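Aminopeptidase N family protein (Idiomarina loihiensis L2TR, PDB 4FGM) binds a zinc ion, with maleic acid held in the pocket beside the metal, and is probably an aminopeptidase of the M61 family. Local coordinates at residues T119-A133 / W152-I164. Sequence-based numbering, arbitrary orientation.
Sequences TDLPCELHLHAPPEA and WGCFRADNYDALI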
loop_
_atom_site.group_PDB
_atom_site.type_symbol
_atom_site.label_atom_id
_atom_site.label_comp_id
_atom_site.label_asym_id
_atom_site.label_seq_id
_atom_site.Cartn_x
_atom_site.Cartn_y
_atom_site.Cartn_z
ATOM N N THR A 119 -1.785 -14.824 24.893
ATOM C CA THR A 119 -2.070 -14.098 23.671
ATOM C C THR A 119 -3.322 -14.553 22.900
ATOM O O THR A 119 -3.835 -13.810 22.058
ATOM C CB THR A 119 -0.805 -14.141 22.771
ATOM O OG1 THR A 119 -0.386 -12.797 22.479
ATOM C CG2 THR A 119 -1.053 -14.944 21.501
ATOM N N ASP A 120 -3.819 -15.757 23.186
ATOM C CA ASP A 120 -5.019 -16.254 22.505
ATOM C C ASP A 120 -6.298 -15.885 23.253
ATOM O O ASP A 120 -7.406 -16.152 22.782
ATOM C CB ASP A 120 -4.963 -17.776 22.322
ATOM C CG ASP A 120 -3.923 -18.204 21.298
ATOM O OD1 ASP A 120 -3.595 -17.392 20.403
ATOM O OD2 ASP A 120 -3.446 -19.356 21.378
ATOM N N LEU A 121 -6.141 -15.265 24.416
ATOM C CA LEU A 121 -7.287 -14.856 25.215
ATOM C C LEU A 121 -7.833 -13.511 24.736
ATOM O O LEU A 121 -7.122 -12.724 24.100
ATOM C CB LEU A 121 -6.888 -14.749 26.687
ATOM C CG LEU A 121 -6.321 -16.031 27.304
ATOM C CD1 LEU A 121 -5.867 -15.761 28.739
ATOM C CD2 LEU A 121 -7.376 -17.129 27.252
ATOM N N PRO A 122 -9.112 -13.235 25.038
ATOM C CA PRO A 122 -9.766 -11.987 24.647
ATOM C C PRO A 122 -9.049 -10.760 25.197
ATOM O O PRO A 122 -8.451 -10.802 26.278
ATOM C CB PRO A 122 -11.168 -12.137 25.229
ATOM C CG PRO A 122 -11.396 -13.611 25.161
ATOM C CD PRO A 122 -10.082 -14.160 25.649
ATOM N N CYS A 123 -9.116 -9.669 24.439
ATOM C CA CYS A 123 -8.497 -8.416 24.838
ATOM C C CYS A 123 -9.536 -7.314 24.900
ATOM O O CYS A 123 -10.265 -7.078 23.941
ATOM C CB CYS A 123 -7.403 -8.020 23.848
ATOM S SG CYS A 123 -5.958 -9.101 23.860
ATOM N N GLU A 124 -9.618 -6.654 26.046
ATOM C CA GLU A 124 -10.557 -5.561 26.205
ATOM C C GLU A 124 -9.758 -4.276 26.135
ATOM O O GLU A 124 -8.630 -4.207 26.627
ATOM C CB GLU A 124 -11.289 -5.676 27.541
ATOM C CG GLU A 124 -12.632 -6.360 27.417
ATOM C CD GLU A 124 -13.305 -6.615 28.755
ATOM O OE1 GLU A 124 -13.167 -5.774 29.671
ATOM O OE2 GLU A 124 -13.988 -7.655 28.877
ATOM N N LEU A 125 -10.332 -3.264 25.504
ATOM C CA LEU A 125 -9.648 -1.990 25.368
ATOM C C LEU A 125 -10.576 -0.868 25.802
ATOM O O LEU A 125 -11.669 -0.709 25.268
ATOM C CB LEU A 125 -9.191 -1.791 23.910
ATOM C CG LEU A 125 -8.279 -0.605 23.573
ATOM C CD1 LEU A 125 -7.577 -0.852 22.249
ATOM C CD2 LEU A 125 -9.090 0.666 23.503
ATOM N N HIS A 126 -10.133 -0.097 26.783
ATOM C CA HIS A 126 -10.917 1.013 27.295
ATOM C C HIS A 126 -10.250 2.309 26.838
ATOM O O HIS A 126 -9.182 2.662 27.335
ATOM C CB HIS A 126 -10.953 0.946 28.824
ATOM C CG HIS A 126 -11.195 -0.433 29.362
ATOM N ND1 HIS A 126 -12.454 -0.989 29.463
ATOM C CD2 HIS A 126 -10.330 -1.387 29.791
ATOM C CE1 HIS A 126 -12.354 -2.221 29.930
ATOM N NE2 HIS A 126 -11.076 -2.488 30.137
ATOM N N LEU A 127 -10.872 3.000 25.884
ATOM C CA LEU A 127 -10.335 4.258 25.369
ATOM C C LEU A 127 -10.939 5.435 26.127
ATOM O O LEU A 127 -12.131 5.721 25.993
ATOM C CB LEU A 127 -10.655 4.418 23.878
ATOM C CG LEU A 127 -9.597 4.988 22.926
ATOM C CD1 LEU A 127 -10.301 5.822 21.879
ATOM C CD2 LEU A 127 -8.588 5.831 23.654
ATOM N N HIS A 128 -10.106 6.121 26.905
ATOM C CA HIS A 128 -10.540 7.271 27.693
ATOM C C HIS A 128 -10.335 8.558 26.900
ATOM O O HIS A 128 -9.346 8.702 26.169
ATOM C CB HIS A 128 -9.744 7.327 29.005
ATOM C CG HIS A 128 -9.872 6.085 29.834
ATOM N ND1 HIS A 128 -10.918 5.876 30.708
ATOM C CD2 HIS A 128 -9.126 4.956 29.866
ATOM C CE1 HIS A 128 -10.812 4.672 31.239
ATOM N NE2 HIS A 128 -9.733 4.091 30.745
ATOM N N ALA A 129 -11.275 9.490 27.038
ATOM C CA ALA A 129 -11.188 10.767 26.336
ATOM C C ALA A 129 -9.965 11.542 26.791
ATOM O O ALA A 129 -9.555 11.464 27.948
ATOM C CB ALA A 129 -12.441 11.603 26.590
ATOM N N PRO A 130 -9.339 12.281 25.873
ATOM C CA PRO A 130 -8.171 13.041 26.308
ATOM C C PRO A 130 -8.677 14.279 27.052
ATOM O O PRO A 130 -9.510 15.026 26.538
ATOM C CB PRO A 130 -7.472 13.374 24.993
ATOM C CG PRO A 130 -8.599 13.458 24.024
ATOM C CD PRO A 130 -9.479 12.300 24.406
ATOM N N PRO A 131 -8.192 14.505 28.279
ATOM C CA PRO A 131 -8.629 15.667 29.058
ATOM C C PRO A 131 -8.562 16.968 28.268
ATOM O O PRO A 131 -9.391 17.863 28.448
ATOM C CB PRO A 131 -7.668 15.665 30.245
ATOM C CG PRO A 131 -7.400 14.215 30.442
ATOM C CD PRO A 131 -7.186 13.728 29.022
ATOM N N GLU A 132 -7.578 17.066 27.382
ATOM C CA GLU A 132 -7.385 18.274 26.589
ATOM C C GLU A 132 -8.274 18.362 25.362
ATOM O O GLU A 132 -8.287 19.395 24.690
ATOM C CB GLU A 132 -5.926 18.378 26.150
ATOM C CG GLU A 132 -4.927 18.267 27.293
ATOM C CD GLU A 132 -3.505 18.018 26.804
ATOM O OE1 GLU A 132 -2.841 18.973 26.349
ATOM O OE2 GLU A 132 -3.053 16.855 26.866
ATOM N N ALA A 133 -9.014 17.289 25.069
ATOM C CA ALA A 133 -9.889 17.258 23.894
ATOM C C ALA A 133 -11.053 16.304 24.089
ATOM O O ALA A 133 -11.241 15.366 23.310
ATOM C CB ALA A 133 -9.086 16.846 22.654
ATOM N N TRP A 152 -16.178 7.837 23.245
ATOM C CA TRP A 152 -15.363 7.041 24.153
ATOM C C TRP A 152 -16.077 5.780 24.646
ATOM O O TRP A 152 -17.302 5.687 24.577
ATOM C CB TRP A 152 -14.929 7.935 25.315
ATOM C CG TRP A 152 -14.442 9.245 24.785
ATOM C CD1 TRP A 152 -15.099 10.443 24.825
ATOM C CD2 TRP A 152 -13.282 9.451 23.965
ATOM N NE1 TRP A 152 -14.425 11.378 24.071
ATOM C CE2 TRP A 152 -13.310 10.796 23.531
ATOM C CE3 TRP A 152 -12.226 8.628 23.553
ATOM C CZ2 TRP A 152 -12.321 11.335 22.696
ATOM C CZ3 TRP A 152 -11.242 9.163 22.725
ATOM C CH2 TRP A 152 -11.298 10.506 22.305
ATOM N N GLY A 153 -15.307 4.801 25.117
ATOM C CA GLY A 153 -15.915 3.574 25.600
ATOM C C GLY A 153 -15.015 2.351 25.674
ATOM O O GLY A 153 -13.792 2.451 25.634
ATOM N N CYS A 154 -15.642 1.184 25.776
ATOM C CA CYS A 154 -14.932 -0.082 25.886
ATOM C C CYS A 154 -15.129 -0.955 24.658
ATOM O O CYS A 154 -16.225 -1.036 24.106
ATOM C CB CYS A 154 -15.410 -0.830 27.130
ATOM S SG CYS A 154 -15.010 0.008 28.680
ATOM N N PHE A 155 -14.052 -1.610 24.239
ATOM C CA PHE A 155 -14.094 -2.461 23.067
ATOM C C PHE A 155 -13.520 -3.829 23.405
ATOM O O PHE A 155 -12.725 -3.962 24.338
ATOM C CB PHE A 155 -13.288 -1.819 21.923
ATOM C CG PHE A 155 -13.728 -0.415 21.584
ATOM C CD1 PHE A 155 -13.291 0.669 22.340
ATOM C CD2 PHE A 155 -14.595 -0.184 20.520
ATOM C CE1 PHE A 155 -13.723 1.962 22.050
ATOM C CE2 PHE A 155 -15.034 1.098 20.220
ATOM C CZ PHE A 155 -14.591 2.180 20.983
ATOM N N ARG A 156 -13.925 -4.842 22.644
ATOM C CA ARG A 156 -13.451 -6.202 22.872
ATOM C C ARG A 156 -12.993 -6.901 21.590
ATOM O O ARG A 156 -13.659 -6.825 20.555
ATOM C CB ARG A 156 -14.556 -7.040 23.529
ATOM C CG ARG A 156 -14.166 -8.482 23.815
ATOM C CD ARG A 156 -15.314 -9.251 24.462
ATOM N NE ARG A 156 -14.991 -10.666 24.659
ATOM C CZ ARG A 156 -14.792 -11.538 23.672
ATOM N NH1 ARG A 156 -14.881 -11.156 22.404
ATOM N NH2 ARG A 156 -14.495 -12.798 23.952
ATOM N N ALA A 157 -11.852 -7.575 21.672
ATOM C CA ALA A 157 -11.313 -8.328 20.545
ATOM C C ALA A 157 -11.194 -9.782 21.010
ATOM O O ALA A 157 -10.901 -10.039 22.176
ATOM C CB ALA A 157 -9.947 -7.785 20.146
ATOM N N ASP A 158 -11.412 -10.733 20.108
ATOM C CA ASP A 158 -11.333 -12.135 20.494
ATOM C C ASP A 158 -9.956 -12.580 20.977
ATOM O O ASP A 158 -9.843 -13.525 21.752
ATOM C CB ASP A 158 -11.792 -13.029 19.340
ATOM C CG ASP A 158 -13.260 -12.830 18.998
ATOM O OD1 ASP A 158 -14.020 -12.371 19.876
ATOM O OD2 ASP A 158 -13.658 -13.146 17.857
ATOM N N ASN A 159 -8.912 -11.892 20.535
ATOM C CA ASN A 159 -7.544 -12.241 20.923
ATOM C C ASN A 159 -6.555 -11.148 20.500
ATOM O O ASN A 159 -6.919 -10.212 19.782
ATOM C CB ASN A 159 -7.146 -13.570 20.282
ATOM C CG ASN A 159 -7.441 -13.599 18.800
ATOM O OD1 ASN A 159 -7.015 -12.714 18.056
ATOM N ND2 ASN A 159 -8.177 -14.616 18.361
ATOM N N TYR A 160 -5.305 -11.272 20.933
ATOM C CA TYR A 160 -4.305 -10.271 20.603
ATOM C C TYR A 160 -4.212 -10.004 19.102
ATOM O O TYR A 160 -4.095 -8.854 18.677
ATOM C CB TYR A 160 -2.932 -10.679 21.129
ATOM C CG TYR A 160 -1.912 -9.574 21.003
ATOM C CD1 TYR A 160 -1.977 -8.442 21.822
ATOM C CD2 TYR A 160 -0.906 -9.632 20.043
ATOM C CE1 TYR A 160 -1.066 -7.395 21.685
ATOM C CE2 TYR A 160 0.012 -8.588 19.896
ATOM C CZ TYR A 160 -0.078 -7.474 20.720
ATOM O OH TYR A 160 0.796 -6.426 20.568
ATOM N N ASP A 161 -4.268 -11.066 18.302
ATOM C CA ASP A 161 -4.181 -10.943 16.853
ATOM C C ASP A 161 -5.273 -10.037 16.309
ATOM O O ASP A 161 -5.045 -9.248 15.390
ATOM C CB ASP A 161 -4.299 -12.310 16.186
ATOM C CG ASP A 161 -4.196 -12.224 14.677
ATOM O OD1 ASP A 161 -3.080 -11.998 14.164
ATOM O OD2 ASP A 161 -5.237 -12.365 14.006
ATOM N N ALA A 162 -6.467 -10.159 16.874
ATOM C CA ALA A 162 -7.582 -9.337 16.435
ATOM C C ALA A 162 -7.371 -7.915 16.942
ATOM O O ALA A 162 -7.587 -6.947 16.214
ATOM C CB ALA A 162 -8.892 -9.899 16.963
ATOM N N LEU A 163 -6.928 -7.797 18.188
ATOM C CA LEU A 163 -6.690 -6.495 18.794
ATOM C C LEU A 163 -5.812 -5.592 17.932
ATOM O O LEU A 163 -6.126 -4.419 17.715
ATOM C CB LEU A 163 -6.018 -6.662 20.157
ATOM C CG LEU A 163 -5.607 -5.361 20.858
ATOM C CD1 LEU A 163 -6.851 -4.641 21.368
ATOM C CD2 LEU A 163 -4.674 -5.675 22.019
ATOM N N ILE A 164 -4.702 -6.137 17.446
ATOM C CA ILE A 164 -3.784 -5.346 16.642
ATOM C C ILE A 164 -4.210 -5.185 15.187
ATOM O O ILE A 164 -3.439 -4.714 14.350
ATOM C CB ILE A 164 -2.358 -5.917 16.720
ATOM C CG1 ILE A 164 -2.316 -7.334 16.155
ATOM C CG2 ILE A 164 -1.897 -5.921 18.171
ATOM C CD1 ILE A 164 -0.918 -7.905 16.081
HETATM O O HOH W 1 -3.691 -13.971 19.129
HETATM O O HOH W 2 -8.364 -17.147 20.398
HETATM O O HOH W 3 -14.134 -10.217 27.429
#
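Leu-125 and Phe-155 exchange two backbone hydrogen bonds, Leu-125 N to Phe-155 O at 2.8 Å and Phe-155 N to Leu-125 O at 2.7 Å, amid an antiparallel ladder that Cys-123 with Ala-157 and Leu-127 with Gly-153 continue, the bond from Gly-153 N to Leu-127 O being weak. At one end the indole of Trp-152 lies with a face against Ala-129, while Leu-127 CD1 meets its edge, 3.6 Å from CZ3, and Pro-130 CD packs at CH2; its NE1 donates to Pro-134 O. An alanine in place of Trp-152 would probably open a gap beside Leu-127, Ala-129 and Pro-130 and leave Pro-134 O without this donor. On the face bearing Cys-123 and Leu-125, Leu-163 reaches both, CD2 to Cys-123 CB and CD1 to Leu-125 CD1, each at 4.0 Å. On the other face, Arg-156, extended to NE (chi1 -180°), spreads its guanidinium over Pro-122 CB; NH1 forms an in-plane salt bridge with Asp-158 OD1 (2.9 Å), and a water links NE to Glu-124 OE2. Asn-159 OD1 caps helix 160-163 through Ala-162 N, and Tyr-160 N donates to Thr-119 O. Strand 2-10 of this M61 N-terminal domain pairs in parallel with 123-127, helix 108-111 touches Leu-125, and strand 137-140 packs on Leu-127, Trp-152 and Phe-155.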